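Local coordinates for periplasmic binding protein/LacI transcriptional regulator (Burkholderia multivorans, PDB 4YLE), which probably binds a simple sugar in the periplasm and hands it to an ABC transporter for import, as solute-binding proteins of this family do, at residues 38-43 with 99-104; 124-129 with 139-144. All coordinates share one frame; numbering follows the deposited sequence.

Contact 1 of 2, residues 38-43 with 99-104; sequences VMKSLA and APADSK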
loop_
_atom_site.group_PDB
_atom_site.type_symbol
_atom_site.label_atom_id
_atom_site.label_comp_id
_atom_site.label_asym_id
_atom_site.label_seq_id
_atom_site.Cartn_x
_atom_site.Cartn_y
_atom_site.Cartn_z
ATOM N N VAL A 38 6.982 2.644 11.244
ATOM C CA VAL A 38 6.840 1.185 11.208
ATOM C C VAL A 38 6.155 0.792 9.912
ATOM O O VAL A 38 5.013 1.139 9.691
ATOM C CB VAL A 38 6.051 0.699 12.430
ATOM C CG1 VAL A 38 5.742 -0.826 12.353
ATOM C CG2 VAL A 38 6.839 1.033 13.701
HETATM N N MSE A 39 6.893 0.087 9.058
HETATM C CA MSE A 39 6.479 -0.181 7.692
HETATM C C MSE A 39 6.178 -1.653 7.501
HETATM O O MSE A 39 6.233 -2.421 8.430
HETATM C CB MSE A 39 7.574 0.264 6.736
HETATM C CG MSE A 39 7.817 1.758 6.843
HETATM SE SE MSE A 39 9.286 2.356 5.689
HETATM C CE MSE A 39 10.736 1.720 6.850
ATOM N N LYS A 40 5.842 -2.023 6.280
ATOM C CA LYS A 40 5.637 -3.425 5.970
ATOM C C LYS A 40 6.918 -3.946 5.347
ATOM O O LYS A 40 8.005 -3.759 5.894
ATOM C CB LYS A 40 4.420 -3.606 5.065
ATOM C CG LYS A 40 3.084 -3.268 5.743
ATOM C CD LYS A 40 1.874 -3.207 4.747
ATOM C CE LYS A 40 1.522 -1.743 4.397
ATOM N NZ LYS A 40 0.898 -1.581 3.038
ATOM N N SER A 41 6.809 -4.601 4.209
ATOM C CA SER A 41 7.919 -5.399 3.736
ATOM C C SER A 41 9.106 -4.639 3.222
ATOM O O SER A 41 9.023 -3.858 2.265
ATOM C CB SER A 41 7.445 -6.315 2.620
ATOM O OG SER A 41 8.563 -6.993 2.105
ATOM N N LEU A 42 10.241 -4.942 3.831
ATOM C CA LEU A 42 11.511 -4.383 3.432
ATOM C C LEU A 42 11.991 -4.921 2.088
ATOM O O LEU A 42 12.886 -4.356 1.469
ATOM C CB LEU A 42 12.541 -4.686 4.527
ATOM C CG LEU A 42 12.185 -3.965 5.827
ATOM C CD1 LEU A 42 13.189 -4.337 6.926
ATOM C CD2 LEU A 42 12.099 -2.430 5.625
ATOM N N ALA A 43 11.385 -5.997 1.623
ATOM C CA ALA A 43 11.721 -6.505 0.310
ATOM C C ALA A 43 11.217 -5.513 -0.762
ATOM O O ALA A 43 11.866 -5.309 -1.796
ATOM C CB ALA A 43 11.129 -7.887 0.123
ATOM N N ALA A 99 2.306 1.966 9.069
ATOM C CA ALA A 99 1.670 1.399 7.850
ATOM C C ALA A 99 1.297 -0.056 8.138
ATOM O O ALA A 99 2.138 -0.940 8.009
ATOM C CB ALA A 99 2.611 1.469 6.642
ATOM N N PRO A 100 0.045 -0.309 8.569
ATOM C CA PRO A 100 -0.231 -1.617 9.189
ATOM C C PRO A 100 -0.363 -2.763 8.193
ATOM O O PRO A 100 -0.938 -2.587 7.111
ATOM C CB PRO A 100 -1.550 -1.369 9.933
ATOM C CG PRO A 100 -2.184 -0.238 9.253
ATOM C CD PRO A 100 -1.084 0.630 8.723
ATOM N N ALA A 101 0.176 -3.922 8.559
ATOM C CA ALA A 101 0.168 -5.099 7.687
ATOM C C ALA A 101 -1.218 -5.743 7.606
ATOM O O ALA A 101 -1.508 -6.504 6.661
ATOM C CB ALA A 101 1.181 -6.116 8.175
ATOM N N ASP A 102 -2.042 -5.445 8.612
ATOM C CA ASP A 102 -3.407 -5.959 8.756
ATOM C C ASP A 102 -4.271 -4.834 9.321
ATOM O O ASP A 102 -3.882 -4.220 10.304
ATOM C CB ASP A 102 -3.411 -7.163 9.690
ATOM C CG ASP A 102 -4.740 -7.881 9.730
ATOM O OD1 ASP A 102 -5.775 -7.232 9.990
ATOM O OD2 ASP A 102 -4.744 -9.114 9.521
ATOM N N SER A 103 -5.407 -4.537 8.700
ATOM C CA SER A 103 -6.222 -3.382 9.118
ATOM C C SER A 103 -6.961 -3.589 10.456
ATOM O O SER A 103 -7.388 -2.630 11.099
ATOM C CB SER A 103 -7.230 -3.055 8.025
ATOM O OG SER A 103 -6.553 -2.437 6.927
ATOM N N LYS A 104 -7.127 -4.845 10.845
ATOM C CA LYS A 104 -7.747 -5.152 12.144
ATOM C C LYS A 104 -6.749 -5.567 13.221
ATOM O O LYS A 104 -6.877 -5.190 14.404
ATOM C CB LYS A 104 -8.781 -6.271 11.980
ATOM C CG LYS A 104 -9.990 -5.882 11.159
ATOM C CD LYS A 104 -11.125 -6.881 11.367
ATOM C CE LYS A 104 -12.018 -7.030 10.158
ATOM N NZ LYS A 104 -11.317 -7.744 9.050
#
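The aliphatic part of Lys40 lies across the backbone of residues 99-101, covering the start of the loop that follows strand 95-98. Its CG comes within 3.4 Å of Ala99 O, and further along CD rests 3.9 Å from Ala101 CA, while CE lies equally near Ala99 O and Pro100 O, 3.8 Å from each. The torsions explain the path: CG stands beside the backbone N (chi1 -67°), which starts the chain toward the loop, and the bend at chi3 (-101°) folds the outer methylenes toward those two carbonyls. Ala99 CB points at segment 38-43 and reaches Lys40 CE at 4.1 Å. The ammonium end continues past these contacts, and Lys40 NZ forms a salt bridge with Asp124 OD2, from a residue that also hydrogen-bonds the bound ligand of unknown identity.

The main chains are joined by a single hydrogen bond, Ala99 N to Val38 O at 2.9 Å, which is almost straight (176° at the hydrogen). Val38 also bonds through its backbone to Val97, so this link carries the parallel pairing of strands 34-39 and 95-98 on into the loop after 95-98. Gln81 of helix 78-90 pins both main chains: its NE2 donates to Met39 O and to Ala99 O, and its OE1 accepts from Ala101 N. Two neighbouring parallel strands whose following loops pack together, with a ligand beside them, are consistent with the ligand-binding cleft of a periplasmic binding protein, built at the C-terminal edge of a Rossmann-like sheet.

Contact 2 of 2, residues 124-129 with 139-144; sequences DNRLDP and VPFVGP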
loop_
_atom_site.group_PDB
_atom_site.type_symbol
_atom_site.label_atom_id
_atom_site.label_comp_id
_atom_site.label_asym_id
_atom_site.label_seq_id
_atom_site.Cartn_x
_atom_site.Cartn_y
_atom_site.Cartn_z
ATOM N N ASP A 124 -0.898 4.904 4.789
ATOM C CA ASP A 124 -0.883 3.888 3.710
ATOM C C ASP A 124 -2.152 3.041 3.700
ATOM O O ASP A 124 -3.011 3.188 2.824
ATOM C CB ASP A 124 0.354 3.005 3.835
ATOM C CG ASP A 124 0.410 1.908 2.776
ATOM O OD1 ASP A 124 -0.228 2.065 1.734
ATOM O OD2 ASP A 124 1.116 0.893 2.987
ATOM N N ASN A 125 -2.277 2.175 4.694
ATOM C CA ASN A 125 -3.398 1.267 4.785
ATOM C C ASN A 125 -4.198 1.581 6.031
ATOM O O ASN A 125 -3.691 1.490 7.135
ATOM C CB ASN A 125 -2.917 -0.171 4.829
ATOM C CG ASN A 125 -4.026 -1.133 5.104
ATOM O OD1 ASN A 125 -5.149 -0.993 4.579
ATOM N ND2 ASN A 125 -3.736 -2.157 5.927
ATOM N N ARG A 126 -5.446 1.951 5.852
ATOM C CA ARG A 126 -6.229 2.437 6.961
ATOM C C ARG A 126 -6.659 1.313 7.889
ATOM O O ARG A 126 -7.160 0.285 7.447
ATOM C CB ARG A 126 -7.446 3.199 6.451
ATOM C CG ARG A 126 -8.094 4.076 7.502
ATOM C CD ARG A 126 -9.458 4.527 7.043
ATOM N NE ARG A 126 -9.381 5.293 5.802
ATOM C CZ ARG A 126 -9.508 6.615 5.721
ATOM N NH1 ARG A 126 -9.734 7.356 6.812
ATOM N NH2 ARG A 126 -9.417 7.199 4.530
ATOM N N LEU A 127 -6.438 1.526 9.186
ATOM C CA LEU A 127 -6.962 0.660 10.227
ATOM C C LEU A 127 -8.467 0.608 10.148
ATOM O O LEU A 127 -9.105 1.561 9.719
ATOM C CB LEU A 127 -6.521 1.165 11.595
ATOM C CG LEU A 127 -5.020 1.068 11.837
ATOM C CD1 LEU A 127 -4.649 1.900 13.052
ATOM C CD2 LEU A 127 -4.567 -0.382 12.009
ATOM N N ASP A 128 -9.044 -0.509 10.563
ATOM C CA ASP A 128 -10.471 -0.687 10.391
ATOM C C ASP A 128 -11.219 0.267 11.333
ATOM O O ASP A 128 -10.984 0.250 12.529
ATOM C CB ASP A 128 -10.864 -2.129 10.659
ATOM C CG ASP A 128 -12.310 -2.417 10.286
ATOM O OD1 ASP A 128 -13.216 -1.659 10.702
ATOM O OD2 ASP A 128 -12.536 -3.407 9.566
ATOM N N PRO A 129 -12.102 1.113 10.779
ATOM C CA PRO A 129 -12.753 2.141 11.589
ATOM C C PRO A 129 -13.688 1.563 12.638
ATOM O O PRO A 129 -13.849 2.142 13.714
ATOM C CB PRO A 129 -13.527 2.954 10.550
ATOM C CG PRO A 129 -13.775 2.015 9.449
ATOM C CD PRO A 129 -12.530 1.197 9.372
ATOM N N VAL A 139 -7.497 7.595 15.562
ATOM C CA VAL A 139 -6.201 7.560 14.897
ATOM C C VAL A 139 -6.285 8.332 13.576
ATOM O O VAL A 139 -6.961 7.884 12.632
ATOM C CB VAL A 139 -5.740 6.110 14.633
ATOM C CG1 VAL A 139 -4.321 6.099 14.077
ATOM C CG2 VAL A 139 -5.809 5.300 15.929
ATOM N N PRO A 140 -5.607 9.490 13.496
ATOM C CA PRO A 140 -5.580 10.202 12.213
ATOM C C PRO A 140 -4.965 9.371 11.104
ATOM O O PRO A 140 -4.049 8.597 11.366
ATOM C CB PRO A 140 -4.706 11.429 12.513
ATOM C CG PRO A 140 -3.892 11.048 13.660
ATOM C CD PRO A 140 -4.775 10.173 14.502
ATOM N N PHE A 141 -5.480 9.539 9.890
ATOM C CA PHE A 141 -4.995 8.807 8.724
ATOM C C PHE A 141 -4.403 9.774 7.723
ATOM O O PHE A 141 -4.980 10.844 7.470
ATOM C CB PHE A 141 -6.133 7.986 8.089
ATOM C CG PHE A 141 -5.672 7.168 6.917
ATOM C CD1 PHE A 141 -4.792 6.130 7.111
ATOM C CD2 PHE A 141 -6.057 7.473 5.629
ATOM C CE1 PHE A 141 -4.311 5.385 6.014
ATOM C CE2 PHE A 141 -5.591 6.723 4.558
ATOM C CZ PHE A 141 -4.724 5.703 4.761
ATOM N N VAL A 142 -3.225 9.410 7.215
ATOM C CA VAL A 142 -2.590 10.043 6.066
ATOM C C VAL A 142 -2.368 8.997 4.989
ATOM O O VAL A 142 -1.609 8.051 5.171
ATOM C CB VAL A 142 -1.255 10.676 6.475
ATOM C CG1 VAL A 142 -0.568 11.326 5.286
ATOM C CG2 VAL A 142 -1.468 11.660 7.607
ATOM N N GLY A 143 -3.060 9.142 3.871
ATOM C CA GLY A 143 -2.838 8.274 2.745
ATOM C C GLY A 143 -3.844 8.550 1.652
ATOM O O GLY A 143 -4.679 9.478 1.746
ATOM N N PRO A 144 -3.771 7.733 0.601
ATOM C CA PRO A 144 -4.576 7.920 -0.601
ATOM C C PRO A 144 -5.942 7.277 -0.570
ATOM O O PRO A 144 -6.236 6.362 0.198
ATOM C CB PRO A 144 -3.728 7.256 -1.665
ATOM C CG PRO A 144 -3.087 6.125 -0.945
ATOM C CD PRO A 144 -2.720 6.729 0.390
HETATM O O HOH W 1 -5.057 4.605 1.937
HETATM O O HOH W 2 -8.640 6.367 1.992
#
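At the C-terminal edge of the parallel strands in the mixed sheet, the loop leaving strand 119-123 passes beside strand 141-144, and Arg126 of the loop lies over the ring of Phe141. The two side chains cross at about a right angle. Arg126 CB makes a CH-pi contact 4.0 Å from the ring centroid, toward the rim, and CG continues over the same face. A bend at chi3 (-60°) then brings the guanidinium back above the CD2 side, with NH2 3.5 Å from Phe141 CD2. That carbon sits over the centre of the guanidinium face, yet the two planes are 35° apart, so the overlap is inclined rather than a flat stack. Phe141 holds its ring under the loop with CG anti to the backbone N (chi1 -178°), and CZ meets Asp124 O at the ring edge, 3.6 Å away.

Asp124 N donates to Val142 O at 3.2 Å, a rather long and bent bond that extends the strand pairing to the point where the loop departs. This is the ligand-bearing end of a periplasmic binding protein domain: the Asp124 side chain leaves the backbone away from strand 141-144, and its OD1 is hydrogen-bonded to the unidentified ligand. Two waters fasten the loop to the strand through Pro144 O. One donates to both Asp124 O and Pro144 O, satisfying two carbonyls at once; the other accepts from Arg126 NH2 in the plane of the guanidinium and donates to Pro144 O, linking the arginine to the strand. Farther along the loop, Leu127 CD1 touches Val139 CG1 at 4.3 Å, an apolar contact just ahead of the strand.

Overall arrangement
Contact 1 is complete by residue 104, before contact 2 begins at 124, and their centres lie about 12 Å apart at the same end of one mixed sheet. Strands 34-39, 95-98, 119-123 and 141-144 are consecutive parallel neighbours there, so contact 1 covers the first junction and contact 2 the last. The salt bridge from Lys40 to Asp124 joins the two by reaching over strand 95-98, while the loops on either side of the middle junction meet where Ser103 O probably accepts from Asp128 N and Pro100 packs on Leu127. Successive strand-end loops thus make one continuous wall in this domain, and Lys40 and Asp124 bring it up to the ligand, consistent with a sugar site between two domains.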